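Local structure of carboxyl esterase NP (Bacillus subtilis, 4CCW) at residues R16-Y21 / K92-P97; V58-A63 / V86-D91; L237-E242 / E264-K269. The protein hydrolyses carboxylic esters to an alcohol and a carboxylate, as a carboxylesterase of the alpha/beta hydrolase fold. All blocks are in the same frame, centred on the assembly; numbering follows the deposited sequence.

Contact 1. Residues R16-Y21 / K92-P97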
ATOM      1  N   ARG A  16     -10.157 -19.419  -5.823  1.00 31.87           N
ATOM      2  CA  ARG A  16      -9.785 -18.839  -7.097  1.00 32.11           C
ATOM      3  C   ARG A  16      -8.875 -17.628  -6.894  1.00 30.84           C
ATOM      4  O   ARG A  16      -7.876 -17.482  -7.603  1.00 30.63           O
ATOM      5  CB  ARG A  16     -11.021 -18.448  -7.901  1.00 34.17           C
ATOM      6  CG  ARG A  16     -10.713 -17.630  -9.139  1.00 35.81           C
ATOM      7  CD  ARG A  16     -11.962 -17.392  -9.967  1.00 38.92           C
ATOM      8  NE  ARG A  16     -12.937 -16.582  -9.239  1.00 39.64           N
ATOM      9  CZ  ARG A  16     -14.225 -16.502  -9.551  1.00 42.68           C
ATOM     10  NH1 ARG A  16     -14.705 -17.184 -10.583  1.00 46.19           N
ATOM     11  NH2 ARG A  16     -15.037 -15.746  -8.825  1.00 42.83           N
ATOM     12  N   TYR A  17      -9.217 -16.784  -5.919  1.00 30.18           N
ATOM     13  CA  TYR A  17      -8.389 -15.613  -5.621  1.00 29.71           C
ATOM     14  C   TYR A  17      -6.987 -16.037  -5.204  1.00 29.66           C
ATOM     15  O   TYR A  17      -5.998 -15.532  -5.748  1.00 29.77           O
ATOM     16  CB  TYR A  17      -9.005 -14.701  -4.559  1.00 29.99           C
ATOM     17  CG  TYR A  17      -8.054 -13.569  -4.232  1.00 29.93           C
ATOM     18  CD1 TYR A  17      -7.814 -12.547  -5.157  1.00 29.92           C
ATOM     19  CD2 TYR A  17      -7.326 -13.569  -3.041  1.00 30.82           C
ATOM     20  CE1 TYR A  17      -6.912 -11.525  -4.880  1.00 30.77           C
ATOM     21  CE2 TYR A  17      -6.427 -12.544  -2.755  1.00 31.55           C
ATOM     22  CZ  TYR A  17      -6.219 -11.538  -3.678  1.00 31.15           C
ATOM     23  OH  TYR A  17      -5.326 -10.536  -3.393  1.00 32.20           O
ATOM     24  N   TYR A  18      -6.901 -16.973  -4.260  1.00 30.27           N
ATOM     25  CA  TYR A  18      -5.613 -17.519  -3.837  1.00 30.60           C
ATOM     26  C   TYR A  18      -4.768 -18.056  -4.989  1.00 30.37           C
ATOM     27  O   TYR A  18      -3.556 -17.842  -5.027  1.00 30.18           O
ATOM     28  CB  TYR A  18      -5.796 -18.593  -2.761  1.00 32.78           C
ATOM     29  CG  TYR A  18      -5.832 -18.052  -1.353  1.00 34.61           C
ATOM     30  CD1 TYR A  18      -6.765 -17.083  -0.978  1.00 35.12           C
ATOM     31  CD2 TYR A  18      -4.939 -18.517  -0.386  1.00 37.38           C
ATOM     32  CE1 TYR A  18      -6.804 -16.588   0.319  1.00 37.17           C
ATOM     33  CE2 TYR A  18      -4.973 -18.029   0.906  1.00 39.66           C
ATOM     34  CZ  TYR A  18      -5.906 -17.065   1.251  1.00 39.75           C
ATOM     35  OH  TYR A  18      -5.941 -16.579   2.531  1.00 42.72           O
ATOM     36  N   GLN A  19      -5.397 -18.783  -5.914  1.00 30.30           N
ATOM     37  CA  GLN A  19      -4.694 -19.281  -7.093  1.00 31.40           C
ATOM     38  C   GLN A  19      -4.132 -18.136  -7.954  1.00 31.13           C
ATOM     39  O   GLN A  19      -2.974 -18.189  -8.383  1.00 31.95           O
ATOM     40  CB  GLN A  19      -5.608 -20.192  -7.927  1.00 32.43           C
ATOM     41  CG  GLN A  19      -4.937 -20.813  -9.145  1.00 34.47           C
ATOM     42  CD  GLN A  19      -3.696 -21.626  -8.798  1.00 36.53           C
ATOM     43  OE1 GLN A  19      -3.596 -22.206  -7.715  1.00 36.75           O
ATOM     44  NE2 GLN A  19      -2.744 -21.676  -9.726  1.00 38.30           N
ATOM     45  N   THR A  20      -4.946 -17.113  -8.204  1.00 30.43           N
ATOM     46  CA  THR A  20      -4.503 -15.953  -8.992  1.00 30.32           C
ATOM     47  C   THR A  20      -3.372 -15.179  -8.308  1.00 29.65           C
ATOM     48  O   THR A  20      -2.489 -14.644  -8.974  1.00 30.25           O
ATOM     49  CB  THR A  20      -5.659 -14.974  -9.356  1.00 30.99           C
ATOM     50  OG1 THR A  20      -6.234 -14.410  -8.166  1.00 29.64           O
ATOM     51  CG2 THR A  20      -6.738 -15.666 -10.208  1.00 32.73           C
ATOM     52  N   TYR A  21      -3.419 -15.117  -6.980  1.00 28.88           N
ATOM     53  CA  TYR A  21      -2.376 -14.463  -6.180  1.00 29.42           C
ATOM     54  C   TYR A  21      -1.053 -15.198  -6.402  1.00 30.50           C
ATOM     55  O   TYR A  21      -0.011 -14.571  -6.639  1.00 31.79           O
ATOM     56  CB  TYR A  21      -2.785 -14.502  -4.703  1.00 29.22           C
ATOM     57  CG  TYR A  21      -1.893 -13.741  -3.747  1.00 30.33           C
ATOM     58  CD1 TYR A  21      -0.574 -14.149  -3.505  1.00 31.72           C
ATOM     59  CD2 TYR A  21      -2.384 -12.646  -3.051  1.00 30.85           C
ATOM     60  CE1 TYR A  21       0.231 -13.453  -2.609  1.00 33.41           C
ATOM     61  CE2 TYR A  21      -1.597 -11.952  -2.155  1.00 32.88           C
ATOM     62  CZ  TYR A  21      -0.293 -12.356  -1.942  1.00 34.17           C
ATOM     63  OH  TYR A  21       0.475 -11.653  -1.057  1.00 36.24           O
ATOM     64  N   LYS A  92      -8.266  -7.000   0.684  1.00 31.05           N
ATOM     65  CA  LYS A  92      -8.389  -8.149  -0.212  1.00 31.79           C
ATOM     66  C   LYS A  92      -7.019  -8.699  -0.618  1.00 31.25           C
ATOM     67  O   LYS A  92      -6.368  -8.190  -1.535  1.00 30.42           O
ATOM     68  CB  LYS A  92      -9.248  -7.776  -1.439  1.00 32.30           C
ATOM     69  CG  LYS A  92      -9.778  -8.961  -2.248  1.00 33.27           C
ATOM     70  CD  LYS A  92     -10.844  -9.774  -1.507  1.00 34.87           C
ATOM     71  CE  LYS A  92     -12.047  -8.940  -1.089  1.00 34.47           C
ATOM     72  NZ  LYS A  92     -12.829  -8.418  -2.242  1.00 35.05           N
ATOM     73  N   ASN A  93      -6.595  -9.742   0.098  1.00 31.46           N
ATOM     74  CA  ASN A  93      -5.256 -10.332  -0.016  1.00 31.71           C
ATOM     75  C   ASN A  93      -5.178 -11.608   0.832  1.00 32.97           C
ATOM     76  O   ASN A  93      -6.207 -12.159   1.210  1.00 33.13           O
ATOM     77  CB  ASN A  93      -4.163  -9.320   0.396  1.00 30.97           C
ATOM     78  CG  ASN A  93      -4.378  -8.753   1.794  1.00 30.78           C
ATOM     79  OD1 ASN A  93      -4.693  -9.484   2.736  1.00 30.95           O
ATOM     80  ND2 ASN A  93      -4.202  -7.435   1.935  1.00 29.67           N
ATOM     81  N   LYS A  94      -3.963 -12.038   1.158  1.00 33.08           N
ATOM     82  CA  LYS A  94      -3.765 -13.316   1.857  1.00 35.04           C
ATOM     83  C   LYS A  94      -3.724 -13.204   3.389  1.00 35.49           C
ATOM     84  O   LYS A  94      -3.696 -14.226   4.083  1.00 37.05           O
ATOM     85  CB  LYS A  94      -2.497 -14.009   1.346  1.00 35.84           C
ATOM     86  CG  LYS A  94      -2.634 -14.757   0.027  1.00 36.92           C
ATOM     87  CD  LYS A  94      -1.447 -15.695  -0.151  1.00 37.74           C
ATOM     88  CE  LYS A  94      -1.582 -16.587  -1.373  1.00 39.10           C
ATOM     89  NZ  LYS A  94      -0.547 -17.665  -1.389  1.00 41.03           N
ATOM     90  N   SER A  95      -3.709 -11.980   3.923  1.00 33.80           N
ATOM     91  CA  SER A  95      -3.815 -11.806   5.375  1.00 34.46           C
ATOM     92  C   SER A  95      -5.211 -12.151   5.890  1.00 35.54           C
ATOM     93  O   SER A  95      -6.211 -11.955   5.193  1.00 36.30           O
ATOM     94  CB  SER A  95      -3.405 -10.399   5.795  1.00 32.04           C
ATOM     95  OG  SER A  95      -2.013 -10.268   5.611  1.00 31.74           O
ATOM     96  N   ILE A  96      -5.276 -12.717   7.092  1.00 38.02           N
ATOM     97  CA  ILE A  96      -6.563 -13.194   7.638  1.00 39.54           C
ATOM     98  C   ILE A  96      -6.937 -12.454   8.931  1.00 40.00           C
ATOM     99  O   ILE A  96      -6.359 -12.712   9.988  1.00 40.59           O
ATOM    100  CB  ILE A  96      -6.592 -14.738   7.847  1.00 42.15           C
ATOM    101  CG1 ILE A  96      -6.094 -15.479   6.597  1.00 42.56           C
ATOM    102  CG2 ILE A  96      -7.995 -15.213   8.205  1.00 43.00           C
ATOM    103  CD1 ILE A  96      -6.047 -16.988   6.749  1.00 45.88           C
ATOM    104  N   PRO A  97      -7.908 -11.528   8.847  1.00 40.38           N
ATOM    105  CA  PRO A  97      -8.240 -10.697  10.003  1.00 40.76           C
ATOM    106  C   PRO A  97      -9.004 -11.455  11.077  1.00 43.36           C
ATOM    107  O   PRO A  97      -9.888 -12.250  10.765  1.00 44.67           O
ATOM    108  CB  PRO A  97      -9.110  -9.590   9.408  1.00 39.82           C
ATOM    109  CG  PRO A  97      -9.716 -10.194   8.192  1.00 40.70           C
ATOM    110  CD  PRO A  97      -8.725 -11.193   7.665  1.00 40.23           C
TER
HETATM  111  O   HOH W   1      -7.233 -13.755   3.189  1.00 37.22           O
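The Lys94 side chain runs slantwise over one face of the Tyr21 ring and illustrates how a lysine can spend its aliphatic length on aromatic surface and its amine elsewhere. Lys94 CB begins at the rim of the ring, 4.2 Å from CE2 of Tyr21. The next atom, CG, sits over the ring centre, in a CH-pi contact of 3.7 Å from Lys94 CG to the Tyr21 centroid, only 10° off the normal. With the chain extended beyond CG, CD passes over the side of the ring formed by CD1 and CE1, and Lys94 CE comes down to 3.4 Å from Tyr21 CD1. The amine, NZ, then reaches Asn22 OD1, to which it is hydrogen-bonded. Tyr18 offers a face to the same CG, a longer CH-pi contact with Lys94 CG 4.3 Å from the Tyr18 centroid, displaced toward the rim. Its hydroxyl donates to a water that in turn donates to Asn93 O and Ser95 O, tying the turn to the helix through solvent. Tyr17, its CG anti to the backbone N (chi1 176°), brings OH to 3.4 Å from Asn93 CA and hydrogen-bonds Gln199. Within the turn, Asn93 OD1 accepts from Ser95 N, an Asx turn. Helix 12-24 thus packs through its tyrosines on the loop leading into strand 96-97; Tyr21 continues onto His45 and Ile47 of strand 42-49, while Thr20 touches helix 194-205.

Contact 2. Residues V58-A63 / V86-D91; sequences VLLHGA and VDIIGD. With VKC ((2-hydroxyethoxy)acetic acid), chain B.
His61 meets Ile88 in two ways at once, a compact case of an imidazole fixed by backbone groups. His61 NE2 accepts from Ile88 N at 2.9 Å, a nearly straight bond whose donor is tilted 20° from the ring plane. Ile88 CD1 meanwhile lies over one ring face, 3.9 Å from the His61 centroid and offset toward the rim. With CG set between the backbone N and the carbonyl carbon (chi1 59°), the ring can turn His61 ND1 back to donate to Gly62 O at 2.8 Å; that partner is in the ring plane, though the ring nitrogen stands above the carbonyl plane. Both ring nitrogens are therefore engaged and the rotation of the imidazole is set. The Asp91 carboxylate slides past the ring edge almost coplanar with it (15°), OD2 being 3.3 Å from His61 CE1, and the same oxygen accepts from Leu64 N. Upstream, Leu60 and Val86 run side by side in the same direction, Leu60 CD2 approaching Val86 CB to 3.9 Å; next to them Val86 N donates to Leu59 O. Ala63 belongs to the pocket holding (2-hydroxyethoxy)acetic acid, and its N is hydrogen-bonded to Ser129 OG, Ser129 lying in a GxSxG sequence consistent with a nucleophile elbow. These are loops following parallel strands of the alpha/beta hydrolase sheet: strand 56-60 lies between strands 82-86 and 123-128, with helices 104-118 and 130-141 packed on the Leu60 side.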
ATOM      1  N   VAL A  58      10.075  -2.154   4.542  1.00 28.75           N
ATOM      2  CA  VAL A  58       8.717  -2.684   4.589  1.00 28.64           C
ATOM      3  C   VAL A  58       7.857  -2.001   3.509  1.00 27.75           C
ATOM      4  O   VAL A  58       7.859  -0.774   3.381  1.00 27.70           O
ATOM      5  CB  VAL A  58       8.079  -2.537   5.993  1.00 28.63           C
ATOM      6  CG1 VAL A  58       6.608  -2.943   5.969  1.00 28.53           C
ATOM      7  CG2 VAL A  58       8.819  -3.380   7.026  1.00 30.08           C
ATOM      8  N   LEU A  59       7.145  -2.819   2.738  1.00 28.39           N
ATOM      9  CA  LEU A  59       6.257  -2.353   1.682  1.00 27.75           C
ATOM     10  C   LEU A  59       4.799  -2.610   2.054  1.00 27.37           C
ATOM     11  O   LEU A  59       4.435  -3.697   2.514  1.00 27.51           O
ATOM     12  CB  LEU A  59       6.574  -3.059   0.357  1.00 28.37           C
ATOM     13  CG  LEU A  59       8.037  -3.137  -0.102  1.00 29.39           C
ATOM     14  CD1 LEU A  59       8.166  -3.951  -1.378  1.00 30.15           C
ATOM     15  CD2 LEU A  59       8.633  -1.752  -0.282  1.00 28.84           C
ATOM     16  N   LEU A  60       3.971  -1.594   1.841  1.00 26.50           N
ATOM     17  CA  LEU A  60       2.551  -1.679   2.119  1.00 25.52           C
ATOM     18  C   LEU A  60       1.808  -1.235   0.851  1.00 24.95           C
ATOM     19  O   LEU A  60       1.845  -0.069   0.471  1.00 24.10           O
ATOM     20  CB  LEU A  60       2.175  -0.821   3.335  1.00 26.02           C
ATOM     21  CG  LEU A  60       2.661  -1.289   4.718  1.00 27.29           C
ATOM     22  CD1 LEU A  60       2.424  -0.191   5.751  1.00 27.44           C
ATOM     23  CD2 LEU A  60       2.004  -2.597   5.152  1.00 27.73           C
ATOM     24  N   HIS A  61       1.167  -2.211   0.210  1.00 24.36           N
ATOM     25  CA  HIS A  61       0.506  -2.079  -1.099  1.00 24.01           C
ATOM     26  C   HIS A  61      -0.711  -1.169  -1.117  1.00 23.31           C
ATOM     27  O   HIS A  61      -1.241  -0.789  -0.063  1.00 23.24           O
ATOM     28  CB  HIS A  61       0.053  -3.468  -1.506  1.00 24.64           C
ATOM     29  CG  HIS A  61      -0.894  -4.088  -0.507  1.00 24.74           C
ATOM     30  ND1 HIS A  61      -2.205  -3.826  -0.507  1.00 24.95           N
ATOM     31  CD2 HIS A  61      -0.662  -4.949   0.572  1.00 25.19           C
ATOM     32  CE1 HIS A  61      -2.799  -4.490   0.508  1.00 25.54           C
ATOM     33  NE2 HIS A  61      -1.856  -5.178   1.164  1.00 25.99           N
ATOM     34  N   GLY A  62      -1.198  -0.857  -2.321  1.00 23.40           N
ATOM     35  CA  GLY A  62      -2.443  -0.083  -2.485  1.00 23.57           C
ATOM     36  C   GLY A  62      -3.687  -0.921  -2.250  1.00 24.69           C
ATOM     37  O   GLY A  62      -3.624  -2.147  -2.303  1.00 24.94           O
ATOM     38  N   ALA A  63      -4.818  -0.267  -1.994  1.00 24.55           N
ATOM     39  CA  ALA A  63      -6.073  -0.983  -1.708  1.00 25.35           C
ATOM     40  C   ALA A  63      -6.416  -1.989  -2.802  1.00 25.54           C
ATOM     41  O   ALA A  63      -6.322  -1.676  -3.982  1.00 25.95           O
ATOM     42  CB  ALA A  63      -7.242  -0.013  -1.514  1.00 26.61           C
ATOM     43  N   VAL A  86       4.225  -6.675   2.931  1.00 27.69           N
ATOM     44  CA  VAL A  86       3.228  -7.094   3.923  1.00 27.84           C
ATOM     45  C   VAL A  86       1.800  -6.900   3.402  1.00 28.25           C
ATOM     46  O   VAL A  86       1.439  -5.791   2.983  1.00 27.41           O
ATOM     47  CB  VAL A  86       3.395  -6.270   5.211  1.00 27.64           C
ATOM     48  CG1 VAL A  86       2.311  -6.629   6.218  1.00 28.20           C
ATOM     49  CG2 VAL A  86       4.795  -6.477   5.798  1.00 28.06           C
ATOM     50  N   ASP A  87       0.986  -7.957   3.447  1.00 29.45           N
ATOM     51  CA  ASP A  87      -0.426  -7.842   3.057  1.00 29.84           C
ATOM     52  C   ASP A  87      -1.207  -7.186   4.188  1.00 29.93           C
ATOM     53  O   ASP A  87      -1.237  -7.702   5.304  1.00 31.51           O
ATOM     54  CB  ASP A  87      -1.048  -9.201   2.710  1.00 30.72           C
ATOM     55  CG  ASP A  87      -0.791  -9.641   1.276  1.00 30.91           C
ATOM     56  OD1 ASP A  87      -0.274  -8.858   0.460  1.00 30.90           O
ATOM     57  OD2 ASP A  87      -1.110 -10.810   0.956  1.00 32.51           O
ATOM     58  N   ILE A  88      -1.809  -6.030   3.900  1.00 29.07           N
ATOM     59  CA  ILE A  88      -2.545  -5.252   4.904  1.00 29.12           C
ATOM     60  C   ILE A  88      -3.742  -6.026   5.439  1.00 30.53           C
ATOM     61  O   ILE A  88      -4.606  -6.492   4.680  1.00 30.50           O
ATOM     62  CB  ILE A  88      -2.977  -3.862   4.365  1.00 28.49           C
ATOM     63  CG1 ILE A  88      -1.748  -3.027   3.998  1.00 27.92           C
ATOM     64  CG2 ILE A  88      -3.843  -3.122   5.377  1.00 28.88           C
ATOM     65  CD1 ILE A  88      -2.083  -1.847   3.102  1.00 27.40           C
ATOM     66  N   ILE A  89      -3.784  -6.150   6.760  1.00 31.69           N
ATOM     67  CA  ILE A  89      -4.833  -6.889   7.432  1.00 33.04           C
ATOM     68  C   ILE A  89      -6.207  -6.280   7.169  1.00 33.71           C
ATOM     69  O   ILE A  89      -6.390  -5.067   7.288  1.00 34.20           O
ATOM     70  CB  ILE A  89      -4.544  -7.011   8.950  1.00 34.11           C
ATOM     71  CG1 ILE A  89      -5.384  -8.124   9.576  1.00 35.64           C
ATOM     72  CG2 ILE A  89      -4.737  -5.674   9.660  1.00 33.59           C
ATOM     73  CD1 ILE A  89      -4.728  -9.484   9.517  1.00 36.50           C
ATOM     74  N   GLY A  90      -7.161  -7.134   6.795  1.00 33.78           N
ATOM     75  CA  GLY A  90      -8.527  -6.717   6.470  1.00 34.00           C
ATOM     76  C   GLY A  90      -8.793  -6.381   5.004  1.00 33.16           C
ATOM     77  O   GLY A  90      -9.952  -6.307   4.586  1.00 34.80           O
ATOM     78  N   ASP A  91      -7.733  -6.179   4.225  1.00 31.92           N
ATOM     79  CA  ASP A  91      -7.860  -5.837   2.799  1.00 30.93           C
ATOM     80  C   ASP A  91      -7.881  -7.122   1.952  1.00 31.45           C
ATOM     81  O   ASP A  91      -7.588  -8.210   2.453  1.00 32.42           O
ATOM     82  CB  ASP A  91      -6.715  -4.894   2.365  1.00 29.46           C
ATOM     83  CG  ASP A  91      -6.967  -4.229   1.020  1.00 29.10           C
ATOM     84  OD1 ASP A  91      -8.137  -4.065   0.614  1.00 30.27           O
ATOM     85  OD2 ASP A  91      -5.985  -3.851   0.349  1.00 28.70           O
TER
HETATM   86  C   VKC B1294      -7.316   1.227  -5.235  1.00 48.38           C
HETATM   87  O   VKC B1294      -7.258   2.410  -4.837  1.00 55.14           O
HETATM   88  CA  VKC B1294      -8.613   0.469  -5.072  1.00 46.98           C
HETATM   89  CD  VKC B1294     -11.358   0.627  -2.764  1.00 47.16           C
HETATM   90  CG  VKC B1294     -10.763   0.915  -4.143  1.00 45.96           C
HETATM   91  OAD VKC B1294      -9.357   1.052  -4.007  1.00 48.25           O
HETATM   92  OE1 VKC B1294     -12.481  -0.261  -2.877  1.00 52.15           O
HETATM   93  OXT VKC B1294      -6.337   0.652  -5.757  1.00 50.04           O
HETATM   94  O   HOH W   2       2.836  -4.826   0.302  1.00 26.72           O

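Contact 3. Residues L237-E242 / E264-K269; sequences LLLLGE and EAEVIK
Leu239 and Glu266 stand side by side on one face of a parallel strand pair, a good example of a leucine packed on the CG methylene of an acid. Leu239 has CG beside its backbone N (chi1 -58°), and its CD2 comes to 3.5 Å from Glu266 CG. The other methyl, Leu239 CD1, meets Ile268 CD1 at 3.9 Å, the two side chains slanting across one another. Glu266 itself is extended beyond CG, and its carboxylate forms a salt bridge with Arg286 and a hydrogen bond with Tyr282 OH. Leu237 CD1 touches Glu264 CB, and the acid end of Glu264 also makes a salt bridge with Arg286. On the other face the touching atoms lie close to the backbone: Leu238 CB lies 3.9 Å from Ala265 CB, and Leu240 CB 4.3 Å from Val267 CG2. At the strand ends Glu242 crosses Lys269 at about a right angle, Glu242 OE2 reaching 3.3 Å from Lys269 CA and accepting from Asn270 N. Five backbone hydrogen bonds, the first donated by Leu238 N and the last by Glu242 N, join the strands, which cross at -22°. Together with helix 249-259, which covers the Leu238 and Val267 face, they form the beta-alpha-beta unit at the edge of the alpha/beta hydrolase sheet, where strand 263-268 is the last strand.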
ATOM      1  N   LEU A 237       9.321  11.145   2.022  1.00 24.74           N
ATOM      2  CA  LEU A 237       9.353  11.448   0.604  1.00 24.83           C
ATOM      3  C   LEU A 237       7.931  11.237   0.150  1.00 23.52           C
ATOM      4  O   LEU A 237       7.398  10.144   0.279  1.00 23.87           O
ATOM      5  CB  LEU A 237      10.303  10.516  -0.167  1.00 25.64           C
ATOM      6  CG  LEU A 237      10.216  10.553  -1.704  1.00 26.19           C
ATOM      7  CD1 LEU A 237      10.909  11.797  -2.256  1.00 26.31           C
ATOM      8  CD2 LEU A 237      10.864   9.309  -2.303  1.00 27.21           C
ATOM      9  N   LEU A 238       7.319  12.282  -0.388  1.00 22.92           N
ATOM     10  CA  LEU A 238       5.966  12.183  -0.916  1.00 22.05           C
ATOM     11  C   LEU A 238       6.004  12.245  -2.429  1.00 22.31           C
ATOM     12  O   LEU A 238       6.415  13.250  -2.988  1.00 22.57           O
ATOM     13  CB  LEU A 238       5.067  13.294  -0.348  1.00 21.31           C
ATOM     14  CG  LEU A 238       3.656  13.411  -0.946  1.00 20.68           C
ATOM     15  CD1 LEU A 238       2.834  12.155  -0.620  1.00 20.26           C
ATOM     16  CD2 LEU A 238       2.934  14.649  -0.389  1.00 20.17           C
ATOM     17  N   LEU A 239       5.613  11.148  -3.080  1.00 22.28           N
ATOM     18  CA  LEU A 239       5.470  11.097  -4.529  1.00 22.92           C
ATOM     19  C   LEU A 239       4.016  11.026  -4.929  1.00 22.28           C
ATOM     20  O   LEU A 239       3.260  10.187  -4.418  1.00 22.49           O
ATOM     21  CB  LEU A 239       6.193   9.881  -5.120  1.00 24.26           C
ATOM     22  CG  LEU A 239       7.685   9.738  -4.856  1.00 25.06           C
ATOM     23  CD1 LEU A 239       8.243   8.542  -5.624  1.00 26.17           C
ATOM     24  CD2 LEU A 239       8.459  11.011  -5.215  1.00 25.84           C
ATOM     25  N   LEU A 240       3.639  11.909  -5.849  1.00 22.26           N
ATOM     26  CA  LEU A 240       2.284  11.990  -6.377  1.00 22.21           C
ATOM     27  C   LEU A 240       2.390  11.986  -7.894  1.00 23.21           C
ATOM     28  O   LEU A 240       3.431  12.350  -8.438  1.00 23.68           O
ATOM     29  CB  LEU A 240       1.609  13.281  -5.896  1.00 21.60           C
ATOM     30  CG  LEU A 240       1.415  13.426  -4.383  1.00 21.08           C
ATOM     31  CD1 LEU A 240       1.517  14.886  -3.945  1.00 20.84           C
ATOM     32  CD2 LEU A 240       0.075  12.789  -3.993  1.00 20.29           C
ATOM     33  N   GLY A 241       1.330  11.563  -8.574  1.00 23.50           N
ATOM     34  CA  GLY A 241       1.329  11.502 -10.046  1.00 24.66           C
ATOM     35  C   GLY A 241       0.526  12.629 -10.676  1.00 25.05           C
ATOM     36  O   GLY A 241      -0.554  12.958 -10.199  1.00 24.14           O
ATOM     37  N   GLU A 242       1.046  13.227 -11.754  1.00 26.46           N
ATOM     38  CA  GLU A 242       0.341  14.338 -12.415  1.00 27.00           C
ATOM     39  C   GLU A 242      -1.078  13.967 -12.842  1.00 26.51           C
ATOM     40  O   GLU A 242      -1.970  14.813 -12.826  1.00 26.50           O
ATOM     41  CB  GLU A 242       1.146  14.911 -13.609  1.00 29.17           C
ATOM     42  CG  GLU A 242       1.265  13.991 -14.815  1.00 30.99           C
ATOM     43  CD  GLU A 242       1.835  14.669 -16.069  1.00 32.72           C
ATOM     44  OE1 GLU A 242       1.434  15.794 -16.426  1.00 33.50           O
ATOM     45  OE2 GLU A 242       2.689  14.061 -16.724  1.00 34.82           O
ATOM     46  N   GLU A 264      10.234  15.793   1.372  1.00 27.70           N
ATOM     47  CA  GLU A 264      10.636  16.003  -0.008  1.00 27.99           C
ATOM     48  C   GLU A 264       9.421  15.534  -0.798  1.00 26.14           C
ATOM     49  O   GLU A 264       9.061  14.363  -0.756  1.00 25.08           O
ATOM     50  CB  GLU A 264      11.915  15.204  -0.349  1.00 29.35           C
ATOM     51  CG  GLU A 264      13.130  15.570   0.516  1.00 31.98           C
ATOM     52  CD  GLU A 264      14.436  14.920   0.059  1.00 33.72           C
ATOM     53  OE1 GLU A 264      14.465  14.248  -0.989  1.00 33.43           O
ATOM     54  OE2 GLU A 264      15.459  15.096   0.749  1.00 36.51           O
ATOM     55  N   ALA A 265       8.745  16.462  -1.467  1.00 25.86           N
ATOM     56  CA  ALA A 265       7.506  16.122  -2.155  1.00 24.59           C
ATOM     57  C   ALA A 265       7.581  16.540  -3.611  1.00 25.35           C
ATOM     58  O   ALA A 265       8.138  17.588  -3.922  1.00 25.94           O
ATOM     59  CB  ALA A 265       6.310  16.782  -1.463  1.00 23.88           C
ATOM     60  N   GLU A 266       7.026  15.713  -4.500  1.00 25.04           N
ATOM     61  CA  GLU A 266       7.006  16.037  -5.929  1.00 26.43           C
ATOM     62  C   GLU A 266       5.855  15.376  -6.655  1.00 25.33           C
ATOM     63  O   GLU A 266       5.374  14.308  -6.253  1.00 24.31           O
ATOM     64  CB  GLU A 266       8.344  15.699  -6.617  1.00 28.85           C
ATOM     65  CG  GLU A 266       8.657  14.216  -6.681  1.00 29.90           C
ATOM     66  CD  GLU A 266       9.982  13.930  -7.362  1.00 33.27           C
ATOM     67  OE1 GLU A 266      11.040  14.276  -6.783  1.00 34.48           O
ATOM     68  OE2 GLU A 266       9.962  13.383  -8.487  1.00 35.15           O
ATOM     69  N   VAL A 267       5.413  16.049  -7.718  1.00 25.76           N
ATOM     70  CA  VAL A 267       4.410  15.518  -8.631  1.00 25.83           C
ATOM     71  C   VAL A 267       5.159  15.036  -9.860  1.00 27.29           C
ATOM     72  O   VAL A 267       5.826  15.819 -10.537  1.00 28.47           O
ATOM     73  CB  VAL A 267       3.367  16.574  -9.033  1.00 25.91           C
ATOM     74  CG1 VAL A 267       2.429  16.013 -10.105  1.00 26.70           C
ATOM     75  CG2 VAL A 267       2.562  17.016  -7.822  1.00 24.81           C
ATOM     76  N   ILE A 268       5.044  13.743 -10.125  1.00 27.39           N
ATOM     77  CA  ILE A 268       5.797  13.058 -11.169  1.00 29.43           C
ATOM     78  C   ILE A 268       5.093  13.118 -12.519  1.00 30.59           C
ATOM     79  O   ILE A 268       3.876  13.013 -12.596  1.00 28.99           O
ATOM     80  CB  ILE A 268       6.044  11.593 -10.765  1.00 29.81           C
ATOM     81  CG1 ILE A 268       7.061  11.551  -9.629  1.00 29.17           C
ATOM     82  CG2 ILE A 268       6.516  10.753 -11.952  1.00 31.82           C
ATOM     83  CD1 ILE A 268       7.087  10.236  -8.891  1.00 30.13           C
ATOM     84  N   LYS A 269       5.877  13.269 -13.581  1.00 32.11           N
ATOM     85  CA  LYS A 269       5.326  13.348 -14.936  1.00 34.50           C
ATOM     86  C   LYS A 269       4.882  11.980 -15.445  1.00 34.19           C
ATOM     87  O   LYS A 269       5.443  10.949 -15.059  1.00 34.24           O
ATOM     88  CB  LYS A 269       6.342  13.978 -15.903  1.00 37.97           C
ATOM     89  CG  LYS A 269       6.663  15.442 -15.618  1.00 39.79           C
ATOM     90  CD  LYS A 269       5.421  16.257 -15.281  1.00 40.06           C
ATOM     91  CE  LYS A 269       5.668  17.757 -15.413  1.00 42.83           C
ATOM     92  NZ  LYS A 269       6.575  18.325 -14.367  1.00 44.67           N
TER

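Overall arrangement
From the N terminus, helix 12-24 opens contact 1, whose partner 92-97 arrives only after the first strands of the sheet. Contact 2 is nested inside that loop: 58-63 and 86-91 close a shorter one around helix 74-80 and strand 82-86. The two touch directly, since Asp87 of contact 2 receives Tyr21 and Ser95 of contact 1 in probable hydrogen bonds, so the N-terminal helix is tied to the loop that follows strand 82-86. Contact 3 follows in series, closing its own loop around helix 249-259. Its centre lies about 30 Å from that of contact 1, on the opposite side of the chain's centre, yet all three reach the same sheet.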